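Local atomic coordinates of universal stress protein (Pseudomonas aeruginosa UCBPP-PA14, PDB entry 7MQ5), a protein that is of unknown function but belongs to the universal stress protein family, whose members are alpha/beta proteins of the HUP clan, many of them linked to stress responses. Residues G135-A140 / D237-V242. Numbering follows the deposited sequence.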
loop_
_atom_site.group_PDB
_atom_site.type_symbol
_atom_site.label_atom_id
_atom_site.label_comp_id
_atom_site.label_asym_id
_atom_site.label_seq_id
_atom_site.Cartn_x
_atom_site.Cartn_y
_atom_site.Cartn_z
ATOM N N GLY A 135 -15.761 -1.434 -5.457
ATOM C CA GLY A 135 -15.528 -0.164 -4.742
ATOM C C GLY A 135 -14.794 0.877 -5.569
ATOM O O GLY A 135 -14.765 0.779 -6.811
ATOM N N LYS A 136 -14.221 1.859 -4.884
ATOM C CA LYS A 136 -13.444 2.945 -5.532
ATOM C C LYS A 136 -11.997 2.888 -5.043
ATOM O O LYS A 136 -11.760 2.791 -3.823
ATOM C CB LYS A 136 -14.093 4.301 -5.261
ATOM C CG LYS A 136 -15.499 4.412 -5.834
ATOM C CD LYS A 136 -16.086 5.795 -5.748
ATOM C CE LYS A 136 -17.503 5.851 -6.283
ATOM N NZ LYS A 136 -18.127 7.176 -6.064
ATOM N N ILE A 137 -11.072 2.935 -5.989
ATOM C CA ILE A 137 -9.609 2.909 -5.732
ATOM C C ILE A 137 -9.087 4.324 -5.979
ATOM O O ILE A 137 -9.348 4.865 -7.061
ATOM C CB ILE A 137 -8.918 1.896 -6.663
ATOM C CG1 ILE A 137 -9.666 0.558 -6.732
ATOM C CG2 ILE A 137 -7.445 1.737 -6.285
ATOM C CD1 ILE A 137 -9.907 -0.108 -5.396
ATOM N N LEU A 138 -8.361 4.872 -5.012
ATOM C CA LEU A 138 -7.844 6.249 -5.120
ATOM C C LEU A 138 -6.320 6.232 -5.211
ATOM O O LEU A 138 -5.683 5.645 -4.349
ATOM C CB LEU A 138 -8.292 7.056 -3.900
ATOM C CG LEU A 138 -7.826 8.508 -3.874
ATOM C CD1 LEU A 138 -8.370 9.296 -5.064
ATOM C CD2 LEU A 138 -8.238 9.136 -2.559
ATOM N N ALA A 139 -5.774 6.862 -6.242
ATOM C CA ALA A 139 -4.311 7.033 -6.395
ATOM C C ALA A 139 -3.956 8.472 -6.016
ATOM O O ALA A 139 -4.615 9.391 -6.521
ATOM C CB ALA A 139 -3.900 6.730 -7.815
ATOM N N ALA A 140 -2.929 8.671 -5.189
ATOM C CA ALA A 140 -2.489 10.022 -4.785
ATOM C C ALA A 140 -1.185 10.373 -5.505
ATOM O O ALA A 140 -0.196 9.653 -5.348
ATOM C CB ALA A 140 -2.316 10.096 -3.287
ATOM N N ASP A 237 -15.623 7.563 -0.469
ATOM C CA ASP A 237 -15.726 6.303 0.318
ATOM C C ASP A 237 -14.730 5.294 -0.288
ATOM O O ASP A 237 -15.075 4.104 -0.432
ATOM C CB ASP A 237 -17.158 5.766 0.368
ATOM C CG ASP A 237 -17.412 4.755 1.473
ATOM O OD1 ASP A 237 -16.622 4.717 2.436
ATOM O OD2 ASP A 237 -18.424 4.031 1.376
ATOM N N ALA A 238 -13.514 5.753 -0.619
ATOM C CA ALA A 238 -12.514 4.857 -1.244
ATOM C C ALA A 238 -12.261 3.652 -0.334
ATOM O O ALA A 238 -12.165 3.826 0.903
ATOM C CB ALA A 238 -11.230 5.607 -1.497
ATOM N N VAL A 239 -12.075 2.487 -0.942
ATOM C CA VAL A 239 -11.789 1.244 -0.174
ATOM C C VAL A 239 -10.274 0.982 -0.157
ATOM O O VAL A 239 -9.804 0.323 0.787
ATOM C CB VAL A 239 -12.619 0.077 -0.728
ATOM C CG1 VAL A 239 -12.207 -0.347 -2.127
ATOM C CG2 VAL A 239 -12.628 -1.090 0.237
ATOM N N VAL A 240 -9.544 1.501 -1.146
ATOM C CA VAL A 240 -8.060 1.421 -1.184
ATOM C C VAL A 240 -7.534 2.780 -1.630
ATOM O O VAL A 240 -8.090 3.330 -2.588
ATOM C CB VAL A 240 -7.527 0.347 -2.161
ATOM C CG1 VAL A 240 -6.004 0.353 -2.210
ATOM C CG2 VAL A 240 -8.064 -1.032 -1.854
ATOM N N THR A 241 -6.491 3.266 -0.959
ATOM C CA THR A 241 -5.745 4.462 -1.406
ATOM C C THR A 241 -4.307 3.998 -1.647
ATOM O O THR A 241 -3.734 3.335 -0.782
ATOM C CB THR A 241 -5.824 5.619 -0.401
ATOM O OG1 THR A 241 -7.196 5.945 -0.171
ATOM C CG2 THR A 241 -5.116 6.856 -0.900
ATOM N N VAL A 242 -3.747 4.363 -2.787
ATOM C CA VAL A 242 -2.348 4.035 -3.150
ATOM C C VAL A 242 -1.545 5.323 -3.032
ATOM O O VAL A 242 -1.914 6.335 -3.667
ATOM C CB VAL A 242 -2.249 3.439 -4.559
ATOM C CG1 VAL A 242 -0.805 3.057 -4.850
ATOM C CG2 VAL A 242 -3.194 2.256 -4.737
HETATM O O HOH W 1 -15.441 2.107 -2.321
#
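Two neighbouring parallel strands of the central sheet, 136-141 and 240-244, pair here through I137, L138 and A139, which face V240, T241 and V242. Four backbone hydrogen bonds join them. L138 is held through both its backbone N and its backbone O: its N donates to V240 O at 2.9 Å, and its O accepts from V242 N at 2.8 Å. A140 N then bonds V242 O at 3.0 Å. At the start of the ladder the register slips by one residue. K136 O takes V239 N at 2.9 Å, while V240 N is buried with no partner in the model. Just before this, D237 closes helix 225-236 with a Schellman motif. One water joins the two segments at this end, accepting from K136 N and donating to D237 O.

This is the doubly wound alpha/beta arrangement of the universal stress protein family, with helices on both faces of five parallel strands: 270-274, 240-244, 136-141, 171-178 and 218-222. These join the five N-terminal strands through the antiparallel pair 123-126 and 270-274. I137, A139, V240 and V242 share one face. I137 CG1 stands beside its backbone N (chi1 -46°), and CD1 at its end reaches across to V239 CG1 and V240 CB, both at 4.0 Å. Helix 148-167 packs on this face, with I164 against I137 and A161 against V242. L138 and T241 lie side by side on the other face, under A233 of helix 225-236. L138 CB sits 4.1 Å from A238 CB and 4.0 Å from T241 OG1. T241 CG2 rests 3.7 Å from L138 O. The T241 hydroxyl stands beside its own backbone N (chi1 -57°) and is hydrogen-bonded to S269 OG.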